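Local coordinates for protein cellulose 1,4-beta-cellobiosidase (Thermobifida fusca, PDB 4JJJ) that probably hydrolyses cellulose to release cellobiose, here represented by its family 48 glycoside hydrolase catalytic domain, at residues G87-P92 against F158-D163; N173-Q176 against S182-E185; F195-P200 against T571-D576; Y203-L206 against N212-K215; D554-D557 against L562-P565. The protein carries 1 engineered substitution. All blocks are in the same frame, centred on the assembly; numbering follows the deposited sequence.

Interaction 1: residues G87-P92 against F158-D163. With CA (calcium ion), chain H.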
# COMPACT_ATOMS: atom_id res chain seq x y z
N GLY A 87 8.10 3.63 -17.73
CA GLY A 87 9.24 4.06 -18.52
C GLY A 87 8.95 5.32 -19.28
O GLY A 87 7.89 5.84 -19.18
N THR A 88 9.87 5.75 -20.14
CA THR A 88 9.65 7.00 -20.88
C THR A 88 8.36 6.94 -21.73
O THR A 88 7.52 7.87 -21.70
CB THR A 88 10.87 7.29 -21.78
OG1 THR A 88 12.06 7.36 -20.95
CG2 THR A 88 10.61 8.58 -22.60
N LYS A 89 8.15 5.82 -22.41
CA LYS A 89 6.92 5.60 -23.18
C LYS A 89 5.69 5.81 -22.36
O LYS A 89 4.68 6.37 -22.84
CB LYS A 89 6.91 4.20 -23.83
CG LYS A 89 6.87 3.01 -22.85
CD LYS A 89 7.20 1.74 -23.64
CE LYS A 89 6.66 0.49 -23.03
NZ LYS A 89 7.56 -0.07 -22.01
N ASP A 90 5.75 5.34 -21.11
CA ASP A 90 4.61 5.37 -20.21
C ASP A 90 4.37 6.75 -19.55
O ASP A 90 3.25 7.12 -19.30
CB ASP A 90 4.78 4.33 -19.10
CG ASP A 90 5.08 2.91 -19.63
OD1 ASP A 90 4.13 2.38 -20.29
OD2 ASP A 90 6.15 2.35 -19.30
N GLN A 91 5.44 7.49 -19.27
CA GLN A 91 5.36 8.84 -18.69
C GLN A 91 6.18 9.83 -19.54
O GLN A 91 7.23 10.32 -19.17
CB GLN A 91 5.81 8.86 -17.21
CG GLN A 91 7.20 8.28 -16.99
CD GLN A 91 7.71 8.53 -15.59
OE1 GLN A 91 7.62 9.65 -15.09
NE2 GLN A 91 8.31 7.52 -14.96
N PRO A 92 5.65 10.13 -20.76
CA PRO A 92 6.55 10.80 -21.75
C PRO A 92 6.70 12.31 -21.72
O PRO A 92 7.68 12.83 -22.33
CB PRO A 92 5.85 10.39 -23.08
CG PRO A 92 4.40 10.23 -22.74
CD PRO A 92 4.49 9.51 -21.37
N PHE A 158 -7.19 -3.65 -21.54
CA PHE A 158 -6.67 -2.36 -21.86
C PHE A 158 -5.41 -2.35 -22.65
O PHE A 158 -5.26 -1.51 -23.54
CB PHE A 158 -6.51 -1.50 -20.60
CG PHE A 158 -7.82 -1.21 -19.89
CD1 PHE A 158 -8.76 -0.40 -20.53
CD2 PHE A 158 -8.09 -1.69 -18.62
CE1 PHE A 158 -9.93 -0.07 -19.93
CE2 PHE A 158 -9.27 -1.35 -17.99
CZ PHE A 158 -10.22 -0.57 -18.67
N GLY A 159 -4.47 -3.25 -22.39
CA GLY A 159 -3.17 -3.17 -23.06
C GLY A 159 -2.37 -1.94 -22.81
O GLY A 159 -2.43 -1.38 -21.71
N PHE A 160 -1.61 -1.49 -23.81
CA PHE A 160 -0.71 -0.40 -23.66
C PHE A 160 -1.37 0.80 -24.31
O PHE A 160 -1.68 0.76 -25.51
CB PHE A 160 0.64 -0.64 -24.33
CG PHE A 160 1.44 0.61 -24.44
CD1 PHE A 160 2.07 1.17 -23.30
CD2 PHE A 160 1.54 1.31 -25.65
CE1 PHE A 160 2.77 2.34 -23.38
CE2 PHE A 160 2.26 2.50 -25.70
CZ PHE A 160 2.87 3.01 -24.58
N CYS A 161 -1.58 1.86 -23.56
CA CYS A 161 -2.36 3.05 -24.04
C CYS A 161 -3.61 2.73 -24.87
O CYS A 161 -3.98 3.44 -25.83
CB CYS A 161 -1.43 4.05 -24.72
SG CYS A 161 -0.18 4.83 -23.65
N GLY A 162 -4.31 1.72 -24.43
CA GLY A 162 -5.56 1.36 -25.08
C GLY A 162 -5.44 0.34 -26.17
O GLY A 162 -6.51 -0.08 -26.67
N ASP A 163 -4.22 -0.14 -26.48
CA ASP A 163 -4.06 -1.08 -27.67
C ASP A 163 -4.59 -2.52 -27.48
O ASP A 163 -4.65 -3.33 -28.44
CB ASP A 163 -2.64 -0.97 -28.25
CG ASP A 163 -1.57 -1.73 -27.47
OD1 ASP A 163 -0.35 -1.49 -27.75
OD2 ASP A 163 -1.93 -2.45 -26.49
CA CA H . -3.47 3.52 -28.29
O HOH W 1 -1.36 2.45 -27.78
O HOH W 2 -2.14 5.54 -28.22
O HOH W 3 -5.00 2.14 -28.67
O HOH W 4 -2.82 3.38 -30.42
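The carboxylate of D90, one oxygen of which approaches the ring of F160, is anchored through its other oxygen, OD2. The backbone N of G87 donates to D90 OD2 at 2.8 Å along the anti lone pair, and K89 NZ, in one of its two conformers, may add a long and doubtful salt bridge. With CG beside its own backbone N (chi1 -53°), D90 sends its second oxygen out toward the other loop. There D90 OD1 lies 3.4 Å from F160 CE1, at the edge of the ring and near its plane, while the carboxylate and ring planes stand 70° apart. No hydrogen bond crosses between the segments. This is an oxygen set against the electron-poor C-H rim of a phenyl, where a weak electrostatic attraction is plausible.

F160 opens a type I' beta turn that closes at D163, whose backbone N donates to F160 O at 2.9 Å. The D163 side chain grips the turn from its other end, since F160 N reaches D163 OD2 at 2.9 Å from above the carboxylate plane. The turn presents C161 O to a calcium ion at 2.5 Å, and D194 and four waters complete the site. Water 1, one of the four, also donates to F160 O.

The loop holding 87-92 follows helix 71-83, and the loop holding 158-163 joins strands 149-151 and 170-173. D90 rests on Y171 of strand 170-173 and gives its carbonyl to Y219 of strand 216-220, while the C161-C192 disulfide ties the turn to strand 192-193.

Interaction 2: residues N173-Q176 against S182-E185; sequences NTYQ and SVWE. With CA (calcium ion), chain E; BGC (beta-D-glucopyranose), chain D; BGC (beta-D-glucopyranose), chain B; BGC (beta-D-glucopyranose), chain C.
The glucan-binding pocket and a calcium site meet where Y175 touches the S182-E185 turn. Y175 OH lies 3.2 Å from V183 CB, and the phenol runs alongside the valine, pointing the same way; its polar end is satisfied by the carbonyl of A41. Near the ring plane, the CE1 edge faces the S182-V183 peptide. On its CD2 side the ring meets the sugar, Y175 CD2 being 3.6 Å from C3 of glucose C.

Two amides extend this surface. N173 ND2 donates to O3 of glucose D at 2.9 Å, and N173 OD1 accepts from O2 of the same sugar, also at 2.9 Å. Q176 NE2 reaches O6 of glucose B at 2.9 Å while also bonding to Y175 O. Replacing Y175 by an alanine would probably leave V183 and the A41 carbonyl without their partner and open a gap beside glucose C.

In the turn, S182 OG accepts from W184 N, an ST turn. E185 OE1 accepts from S182 N and S182 OG while binding calcium at 2.4 Å, in a site shared with R180, D408 and E560. Amides and an aromatic ring lined up along successive glucose units are characteristic of the substrate tunnel of family 48 cellobiohydrolases.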
# COMPACT_ATOMS: atom_id res chain seq x y z
N ASN A 173 -5.83 1.73 -13.11
CA ASN A 173 -6.17 2.29 -11.82
C ASN A 173 -7.65 2.09 -11.60
O ASN A 173 -8.38 1.70 -12.54
CB ASN A 173 -5.71 3.75 -11.72
CG ASN A 173 -5.68 4.29 -10.35
OD1 ASN A 173 -5.66 3.60 -9.34
ND2 ASN A 173 -5.66 5.63 -10.30
N THR A 174 -8.06 2.22 -10.37
CA THR A 174 -9.44 1.98 -9.94
C THR A 174 -9.89 3.17 -9.06
O THR A 174 -10.61 4.04 -9.54
CB THR A 174 -9.57 0.67 -9.23
OG1 THR A 174 -8.65 0.67 -8.10
CG2 THR A 174 -9.29 -0.54 -10.15
N TYR A 175 -9.45 3.26 -7.81
CA TYR A 175 -9.91 4.34 -6.94
C TYR A 175 -9.68 5.70 -7.51
O TYR A 175 -8.56 6.07 -7.87
CB TYR A 175 -9.19 4.19 -5.56
CG TYR A 175 -9.35 2.84 -4.97
CD1 TYR A 175 -10.50 2.49 -4.36
CD2 TYR A 175 -8.32 1.94 -5.05
CE1 TYR A 175 -10.71 1.17 -3.91
CE2 TYR A 175 -8.46 0.63 -4.61
CZ TYR A 175 -9.62 0.26 -3.99
OH TYR A 175 -9.88 -0.99 -3.46
N GLN A 176 -10.79 6.46 -7.50
CA GLN A 176 -10.81 7.83 -8.00
C GLN A 176 -11.82 8.75 -7.29
O GLN A 176 -11.68 10.00 -7.40
CB GLN A 176 -11.13 8.00 -9.50
CG GLN A 176 -10.21 7.40 -10.48
CD GLN A 176 -8.99 8.26 -10.71
OE1 GLN A 176 -9.00 9.25 -11.52
NE2 GLN A 176 -7.93 7.94 -10.02
N SER A 182 -15.59 2.29 -2.22
CA SER A 182 -14.93 1.04 -1.88
C SER A 182 -14.43 0.30 -3.15
O SER A 182 -14.63 0.71 -4.30
CB SER A 182 -15.91 0.20 -1.21
OG SER A 182 -16.80 -0.48 -2.14
N VAL A 183 -13.69 -0.80 -2.89
CA VAL A 183 -13.19 -1.70 -3.97
C VAL A 183 -14.32 -2.14 -4.87
O VAL A 183 -14.14 -2.48 -6.05
CB VAL A 183 -12.45 -2.89 -3.30
CG1 VAL A 183 -13.41 -3.71 -2.45
CG2 VAL A 183 -11.67 -3.69 -4.35
N TRP A 184 -15.55 -2.21 -4.31
CA TRP A 184 -16.77 -2.68 -5.05
C TRP A 184 -17.35 -1.61 -5.96
O TRP A 184 -18.22 -1.95 -6.75
CB TRP A 184 -17.83 -3.13 -4.09
CG TRP A 184 -17.39 -4.20 -3.19
CD1 TRP A 184 -16.82 -4.04 -1.96
CD2 TRP A 184 -17.24 -5.56 -3.54
NE1 TRP A 184 -16.43 -5.29 -1.46
CE2 TRP A 184 -16.68 -6.23 -2.42
CE3 TRP A 184 -17.61 -6.30 -4.65
CZ2 TRP A 184 -16.40 -7.62 -2.45
CZ3 TRP A 184 -17.35 -7.66 -4.66
CH2 TRP A 184 -16.80 -8.30 -3.58
N GLU A 185 -16.90 -0.35 -5.81
CA GLU A 185 -17.61 0.83 -6.38
C GLU A 185 -16.82 1.61 -7.37
O GLU A 185 -17.24 2.67 -7.77
CB GLU A 185 -18.10 1.71 -5.22
CG GLU A 185 -19.18 1.05 -4.32
CD GLU A 185 -19.40 1.74 -3.03
OE1 GLU A 185 -18.43 2.08 -2.37
OE2 GLU A 185 -20.53 1.92 -2.59
CA CA E . -19.49 3.24 -0.58
C2 BGC D . -5.34 5.91 -6.52
C3 BGC D . -5.26 7.37 -6.76
C4 BGC D . -6.20 8.19 -5.86
C5 BGC D . -5.94 7.69 -4.42
C6 BGC D . -6.82 8.49 -3.47
C1 BGC D . -5.13 5.63 -5.04
O2 BGC D . -4.41 5.21 -7.31
O3 BGC D . -5.50 7.55 -8.11
O4 BGC D . -5.84 9.59 -5.86
O5 BGC D . -6.11 6.28 -4.26
O6 BGC D . -8.16 7.97 -3.59
C2 BGC B . -6.27 11.84 -6.40
C3 BGC B . -6.70 12.79 -7.50
C4 BGC B . -5.99 12.52 -8.81
C5 BGC B . -6.04 11.06 -9.18
C6 BGC B . -5.22 10.65 -10.35
C1 BGC B . -6.40 10.39 -6.92
O2 BGC B . -7.00 12.02 -5.19
O3 BGC B . -6.47 14.16 -7.08
O4 BGC B . -6.74 13.29 -9.81
O5 BGC B . -5.58 10.23 -8.07
O6 BGC B . -5.42 9.29 -10.68
C2 BGC C . -4.88 1.93 -1.89
C3 BGC C . -5.58 2.81 -2.93
C4 BGC C . -4.57 3.72 -3.55
C5 BGC C . -3.38 3.01 -4.14
C6 BGC C . -2.32 3.94 -4.75
C1 BGC C . -3.66 1.35 -2.53
O1 BGC C . -2.93 0.59 -1.55
O2 BGC C . -5.73 0.90 -1.35
O3 BGC C . -6.56 3.60 -2.21
O4 BGC C . -5.30 4.25 -4.71
O5 BGC C . -2.75 2.28 -3.08
O6 BGC C . -1.90 4.89 -3.73
O HOH W 5 -19.81 4.43 1.60
O HOH W 6 -20.72 4.96 -1.58

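Interaction 3: residues F195-P200 against T571-D576. With FE (Fe (III) ion), chain L.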
# COMPACT_ATOMS: atom_id res chain seq x y z
N PHE A 195 -8.46 7.45 -25.18
CA PHE A 195 -9.82 7.43 -25.52
C PHE A 195 -10.24 6.22 -26.36
O PHE A 195 -11.37 6.23 -26.86
CB PHE A 195 -10.35 8.72 -26.19
CG PHE A 195 -10.04 10.00 -25.50
CD1 PHE A 195 -9.61 10.07 -24.17
CD2 PHE A 195 -10.19 11.19 -26.18
CE1 PHE A 195 -9.32 11.28 -23.57
CE2 PHE A 195 -9.90 12.39 -25.55
CZ PHE A 195 -9.54 12.45 -24.22
N THR A 196 -9.42 5.18 -26.46
CA THR A 196 -9.77 4.00 -27.19
C THR A 196 -10.98 3.33 -26.63
O THR A 196 -11.87 2.84 -27.34
CB THR A 196 -8.58 3.01 -27.26
OG1 THR A 196 -7.53 3.57 -28.01
CG2 THR A 196 -9.06 1.67 -27.98
N HIS A 197 -11.03 3.31 -25.30
CA HIS A 197 -12.12 2.69 -24.56
C HIS A 197 -12.88 3.66 -23.65
O HIS A 197 -12.48 4.77 -23.43
CB HIS A 197 -11.55 1.53 -23.72
CG HIS A 197 -10.76 0.53 -24.50
ND1 HIS A 197 -9.39 0.36 -24.35
CD2 HIS A 197 -11.16 -0.44 -25.36
CE1 HIS A 197 -8.99 -0.65 -25.11
NE2 HIS A 197 -10.04 -1.16 -25.72
N GLY A 198 -13.99 3.21 -23.05
CA GLY A 198 -14.74 4.06 -22.22
C GLY A 198 -15.77 4.85 -23.05
O GLY A 198 -16.55 4.23 -23.87
N GLY A 199 -15.86 6.15 -22.78
CA GLY A 199 -16.77 7.05 -23.54
C GLY A 199 -15.96 7.87 -24.49
O GLY A 199 -14.81 7.62 -24.79
N PRO A 200 -16.51 8.97 -24.99
CA PRO A 200 -15.83 9.74 -25.96
C PRO A 200 -14.57 10.44 -25.49
O PRO A 200 -13.68 10.72 -26.29
CB PRO A 200 -16.87 10.78 -26.39
CG PRO A 200 -17.88 10.72 -25.42
CD PRO A 200 -17.83 9.46 -24.63
N THR A 571 -18.20 1.94 -22.91
CA THR A 571 -18.03 0.49 -22.78
C THR A 571 -16.60 0.18 -22.27
O THR A 571 -15.63 0.85 -22.63
CB THR A 571 -18.25 -0.24 -24.12
OG1 THR A 571 -17.40 0.34 -25.11
CG2 THR A 571 -19.69 -0.14 -24.48
N MET A 572 -16.49 -0.94 -21.55
CA MET A 572 -15.22 -1.49 -21.20
C MET A 572 -14.64 -2.13 -22.45
O MET A 572 -15.39 -2.32 -23.47
CB MET A 572 -15.39 -2.54 -20.08
CG MET A 572 -16.04 -1.98 -18.82
SD MET A 572 -14.96 -0.84 -17.87
CE MET A 572 -13.74 -1.93 -17.18
N PRO A 573 -13.38 -2.56 -22.42
CA PRO A 573 -12.82 -3.23 -23.59
C PRO A 573 -13.54 -4.45 -24.10
O PRO A 573 -13.53 -4.69 -25.31
CB PRO A 573 -11.38 -3.55 -23.16
CG PRO A 573 -11.07 -2.43 -22.21
CD PRO A 573 -12.32 -2.14 -21.47
N ASN A 574 -14.14 -5.23 -23.22
CA ASN A 574 -14.94 -6.39 -23.59
C ASN A 574 -16.34 -6.04 -24.03
O ASN A 574 -17.16 -6.98 -24.25
CB ASN A 574 -14.91 -7.37 -22.47
CG ASN A 574 -15.77 -6.97 -21.30
OD1 ASN A 574 -16.24 -5.82 -21.15
ND2 ASN A 574 -16.00 -7.95 -20.42
N GLY A 575 -16.67 -4.77 -24.13
CA GLY A 575 -18.02 -4.35 -24.52
C GLY A 575 -19.02 -4.18 -23.36
O GLY A 575 -20.16 -3.76 -23.58
N ASP A 576 -18.61 -4.43 -22.09
CA ASP A 576 -19.51 -4.27 -21.00
C ASP A 576 -19.96 -2.77 -20.93
O ASP A 576 -19.15 -1.81 -21.02
CB ASP A 576 -18.86 -4.61 -19.62
CG ASP A 576 -18.59 -6.09 -19.43
OD1 ASP A 576 -19.27 -6.98 -20.12
OD2 ASP A 576 -17.78 -6.42 -18.52
FE FE L . -9.89 -2.67 -27.30
O HOH W 7 -11.84 -3.16 -27.18
O HOH W 8 -9.57 -4.08 -28.74
O HOH W 9 -9.24 -4.23 -25.99
O HOH W 10 -7.74 -2.07 -27.94
O HOH W 11 -10.61 -1.36 -28.73
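Two reciprocal backbone bonds join G198 and T571. G198 N donates to T571 O at 2.9 Å, and T571 N returns a bond to G198 O at 3.0 Å. The amide and carbonyl of both residues are thereby satisfied within a single antiparallel, hydrogen-bonded bridge.

Beside it, P573 CG sits 3.7 Å from the centroid of the H197 ring, only 7° off the normal, a CH-pi contact. T196 CG2 covers the opposite face, so the imidazole is held flat between two aliphatic groups. H197 NE2 binds an iron(III) ion at 2.2 Å, and five waters bring the metal to six ligands. One of them, water 7, donates to P573 O at 2.9 Å, linking the metal shell to the second segment.

That segment is a type I beta turn from M572 to G575, between the short strands 570-571 and 577-578. G575 N donates to M572 O, and M572 N to D576 O at 2.8 Å. An Asx turn overlaps it: N574 OD1 accepts from D576 N at 2.9 Å. D576 OD2 receives a weak bond from N574 ND2, while D576 OD1 is taken by S589.

Interaction 4: residues Y203-L206 against N212-K215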
# COMPACT_ATOMS: atom_id res chain seq x y z
N TYR A 203 -12.20 7.55 -20.03
CA TYR A 203 -12.82 7.48 -18.75
C TYR A 203 -12.69 8.80 -17.97
O TYR A 203 -13.16 8.91 -16.86
CB TYR A 203 -12.13 6.38 -17.90
CG TYR A 203 -12.41 4.95 -18.44
CD1 TYR A 203 -11.75 4.50 -19.57
CD2 TYR A 203 -13.29 4.10 -17.75
CE1 TYR A 203 -12.00 3.24 -20.03
CE2 TYR A 203 -13.56 2.83 -18.21
CZ TYR A 203 -12.88 2.40 -19.36
OH TYR A 203 -13.07 1.08 -19.84
N LEU A 204 -12.06 9.83 -18.60
CA LEU A 204 -11.57 10.97 -17.83
C LEU A 204 -12.74 11.71 -17.17
O LEU A 204 -12.61 12.21 -16.00
CB LEU A 204 -10.81 11.93 -18.71
CG LEU A 204 -9.63 11.40 -19.40
CD1 LEU A 204 -9.00 12.45 -20.29
CD2 LEU A 204 -8.60 10.86 -18.37
N ASP A 205 -13.86 11.85 -17.89
CA ASP A 205 -14.93 12.60 -17.41
C ASP A 205 -15.89 11.91 -16.52
O ASP A 205 -16.96 12.48 -16.19
CB ASP A 205 -15.69 13.34 -18.59
CG ASP A 205 -16.19 12.38 -19.70
OD1 ASP A 205 -15.99 11.17 -19.58
OD2 ASP A 205 -16.92 12.87 -20.63
N LEU A 206 -15.53 10.69 -16.01
CA LEU A 206 -16.24 10.13 -14.88
C LEU A 206 -15.72 10.82 -13.59
O LEU A 206 -16.34 10.78 -12.58
CB LEU A 206 -15.85 8.63 -14.80
CG LEU A 206 -16.43 7.73 -15.89
CD1 LEU A 206 -15.73 6.37 -15.94
CD2 LEU A 206 -17.87 7.50 -15.65
N ASN A 212 -12.46 21.00 -21.30
CA ASN A 212 -11.77 20.36 -22.41
C ASN A 212 -11.24 19.02 -21.87
O ASN A 212 -10.93 19.00 -20.63
CB ASN A 212 -10.56 21.23 -22.83
CG ASN A 212 -10.96 22.57 -23.44
OD1 ASN A 212 -11.65 22.64 -24.47
ND2 ASN A 212 -10.52 23.65 -22.80
N TYR A 213 -11.20 17.94 -22.68
CA TYR A 213 -10.50 16.69 -22.25
C TYR A 213 -9.40 16.33 -23.22
O TYR A 213 -9.54 16.33 -24.46
CB TYR A 213 -11.45 15.47 -22.05
CG TYR A 213 -12.39 15.73 -20.93
CD1 TYR A 213 -12.00 15.51 -19.59
CD2 TYR A 213 -13.63 16.22 -21.12
CE1 TYR A 213 -12.84 15.79 -18.53
CE2 TYR A 213 -14.50 16.53 -20.07
CZ TYR A 213 -14.11 16.27 -18.74
OH TYR A 213 -14.94 16.51 -17.70
N ALA A 214 -8.23 16.02 -22.69
CA ALA A 214 -7.15 15.67 -23.53
C ALA A 214 -6.66 14.25 -23.21
O ALA A 214 -6.71 13.86 -22.04
CB ALA A 214 -5.99 16.67 -23.34
N LYS A 215 -6.16 13.57 -24.21
CA LYS A 215 -5.51 12.24 -23.99
C LYS A 215 -4.34 12.46 -23.04
O LYS A 215 -3.61 13.47 -23.17
CB LYS A 215 -5.03 11.69 -25.31
CG LYS A 215 -6.19 11.43 -26.26
CD LYS A 215 -5.72 10.91 -27.56
CE LYS A 215 -6.88 10.65 -28.54
NZ LYS A 215 -6.35 10.03 -29.79
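One face of the Y213 ring is covered by the D205 methylene, whose CB lies 3.3 Å from Y213 CZ and 3.4 Å from Y213 OH. The approach is therefore over the hydroxyl-bearing end of the ring rather than its middle. L204 meets the other end, its CB 3.9 Å from Y213 CD1, obliquely. N201 also touches this ring. At the far tip, Y213 OH bonds to the carbonyl of T208 and the backbone N of D210, which fixes the tyrosine within the connection between the two segments.

D205 offers its carbon, not its charge, to the phenol. CG is placed between the backbone N and the carbonyl carbon (chi1 56°), and the carboxylate is turned away from the ring, toward two other partners, with W568 NE1 on OD1 and N201 ND2 on OD2. Those bonds probably hold CB in place over Y213. The close approach marks tight packing.

The second leg of the contact belongs to L204, whose CD1 stands 3.2 Å from A214 O. That carbonyl has its hydrogen bond from Q216 NE2, so the methyl merely packs against an oxygen already engaged. No hydrogen bond spans the segments; within the first, L206 N donates to Y203 O at 3.1 Å.

The pair brackets the short strand 208-209, with 203-206 before it and 212-215 leading into strand 216-220. L204 lies on Q216 and R218 of that strand, K215 pairs its backbone with L307, and Y203 reaches back to H189 and P190 of strand 189-190.

Interaction 5: residues D554-D557 against L562-P565; sequences DPWD and LYVP. With CA (calcium ion), chain F.
A calcium-bearing surface loop doubles back on itself here, held by a single backbone bridge between P555 and L562 and by the packing of W556 against Y563. D554 OD1 binds the calcium at 2.3 Å; D553, the carbonyl of D550 and three waters complete the site.

The backbone bonds of the bridge are weak. L562 N lies 3.5 Å from D554 O, and W556 N is 3.4 Å from L562 O with an N-H...O angle of only 123°. Water 12 supplements the bent bond, accepting from W556 N at 3.1 Å and donating to L562 O at 2.6 Å.

The side chains make the closer contact. Both W556 and Y563 carry CG opposite the backbone N (chi1 174° for W556), and the phenol sends its edge toward the indole face. The five-membered ring of W556 and the Y563 ring are 4.9 Å apart between centroids, with planes at 69°, an edge-to-face pair. Y563 CD1 touches W556 CE2 at 3.7 Å, and Y563 CB forms a CH-pi contact 4.2 Å from the centroid of the W556 six-membered ring. W556 also touches N111 and D113, joining a distant loop to this one. With an alanine in place of W556, the edge of Y563 is likely to lose the indole face it rests on, and a gap to open toward N111 and D113.

Long, partly water-mediated backbone bonds beside a close aromatic pair suggest that the aromatic contact contributes at least as visibly as peptide pairing to closing the loop, helped by D557 OD1 bonding to S559 N and E560 N, while calcium fixes the D554 end.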
# COMPACT_ATOMS: atom_id res chain seq x y z
N ASP A 554 -24.83 -5.00 -6.80
CA ASP A 554 -25.55 -3.84 -6.27
C ASP A 554 -25.38 -2.63 -7.18
O ASP A 554 -24.30 -2.06 -7.35
CB ASP A 554 -25.03 -3.52 -4.91
CG ASP A 554 -25.45 -4.50 -3.84
OD1 ASP A 554 -26.27 -5.42 -4.09
OD2 ASP A 554 -24.92 -4.37 -2.71
N PRO A 555 -26.47 -2.14 -7.76
CA PRO A 555 -26.43 -0.83 -8.44
C PRO A 555 -26.46 0.33 -7.44
O PRO A 555 -26.73 0.10 -6.27
CB PRO A 555 -27.68 -0.87 -9.30
CG PRO A 555 -28.60 -1.63 -8.42
CD PRO A 555 -27.80 -2.77 -7.75
N TRP A 556 -26.19 1.53 -7.87
CA TRP A 556 -26.23 2.73 -7.00
C TRP A 556 -27.65 2.90 -6.49
O TRP A 556 -28.64 2.76 -7.27
CB TRP A 556 -25.92 3.94 -7.87
CG TRP A 556 -26.04 5.24 -7.21
CD1 TRP A 556 -26.98 6.21 -7.52
CD2 TRP A 556 -25.15 5.84 -6.23
NE1 TRP A 556 -26.75 7.31 -6.78
CE2 TRP A 556 -25.68 7.09 -5.93
CE3 TRP A 556 -24.07 5.38 -5.47
CZ2 TRP A 556 -25.09 7.94 -5.05
CZ3 TRP A 556 -23.51 6.23 -4.54
CH2 TRP A 556 -23.97 7.51 -4.39
N ASP A 557 -27.76 3.14 -5.19
CA ASP A 557 -29.06 3.26 -4.52
C ASP A 557 -29.22 4.64 -3.94
O ASP A 557 -30.09 4.86 -3.07
CB ASP A 557 -29.26 2.16 -3.44
CG ASP A 557 -28.27 2.30 -2.28
OD1 ASP A 557 -27.63 3.36 -2.21
OD2 ASP A 557 -28.11 1.27 -1.60
N LEU A 562 -22.52 0.93 -7.40
CA LEU A 562 -21.73 1.53 -8.48
C LEU A 562 -22.40 2.73 -9.07
O LEU A 562 -23.51 2.61 -9.65
CB LEU A 562 -21.50 0.48 -9.58
CG LEU A 562 -20.73 0.98 -10.78
CD1 LEU A 562 -19.43 1.69 -10.42
CD2 LEU A 562 -20.58 -0.12 -11.75
N TYR A 563 -21.83 3.91 -8.81
CA TYR A 563 -22.31 5.13 -9.44
C TYR A 563 -21.75 5.34 -10.82
O TYR A 563 -20.56 5.24 -11.05
CB TYR A 563 -21.96 6.35 -8.54
CG TYR A 563 -22.46 7.70 -9.06
CD1 TYR A 563 -23.81 7.95 -8.97
CD2 TYR A 563 -21.63 8.57 -9.70
CE1 TYR A 563 -24.31 9.15 -9.44
CE2 TYR A 563 -22.11 9.81 -10.18
CZ TYR A 563 -23.48 10.02 -10.08
OH TYR A 563 -23.98 11.20 -10.54
N VAL A 564 -22.63 5.81 -11.79
CA VAL A 564 -22.25 6.29 -13.06
C VAL A 564 -23.08 7.63 -13.24
O VAL A 564 -24.24 7.56 -12.91
CB VAL A 564 -22.60 5.26 -14.16
CG1 VAL A 564 -22.25 5.78 -15.48
CG2 VAL A 564 -21.87 3.93 -13.90
N PRO A 565 -22.44 8.69 -13.73
CA PRO A 565 -23.21 9.96 -13.98
C PRO A 565 -24.39 9.78 -14.93
O PRO A 565 -24.30 9.07 -15.87
CB PRO A 565 -22.20 10.91 -14.55
CG PRO A 565 -20.85 10.36 -14.10
CD PRO A 565 -21.04 8.89 -14.10
CA CA F . -26.28 -7.64 -3.57
O HOH W 12 -25.50 1.60 -10.93
O HOH W 13 -26.87 -7.26 -1.59
O HOH W 14 -26.48 -9.86 -3.49
O HOH W 15 -28.46 -7.70 -4.40

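All five lie in the family 48 domain. Along the chain, interaction 1 closes first, then interaction 2; interaction 3 spans from 195-200 to 571-576, with interactions 4 and 5 nested inside. Interactions 1, 3 and 4 form a touching group, with centres 13 to 17 Å apart: F158 reaches P573 and Y203, and F195 packs on L204. Interaction 2, about 12 Å from interaction 5 between centres, meets it through E185 and L562, while L206 touches P565 to join interactions 4 and 5. Strand 170-173 runs between interactions 1 and 2. Interaction 2 holds glucan pocket and calcium site; the metal loops of interactions 1 and 3, about 21 and 17 Å off between centres, do not touch it.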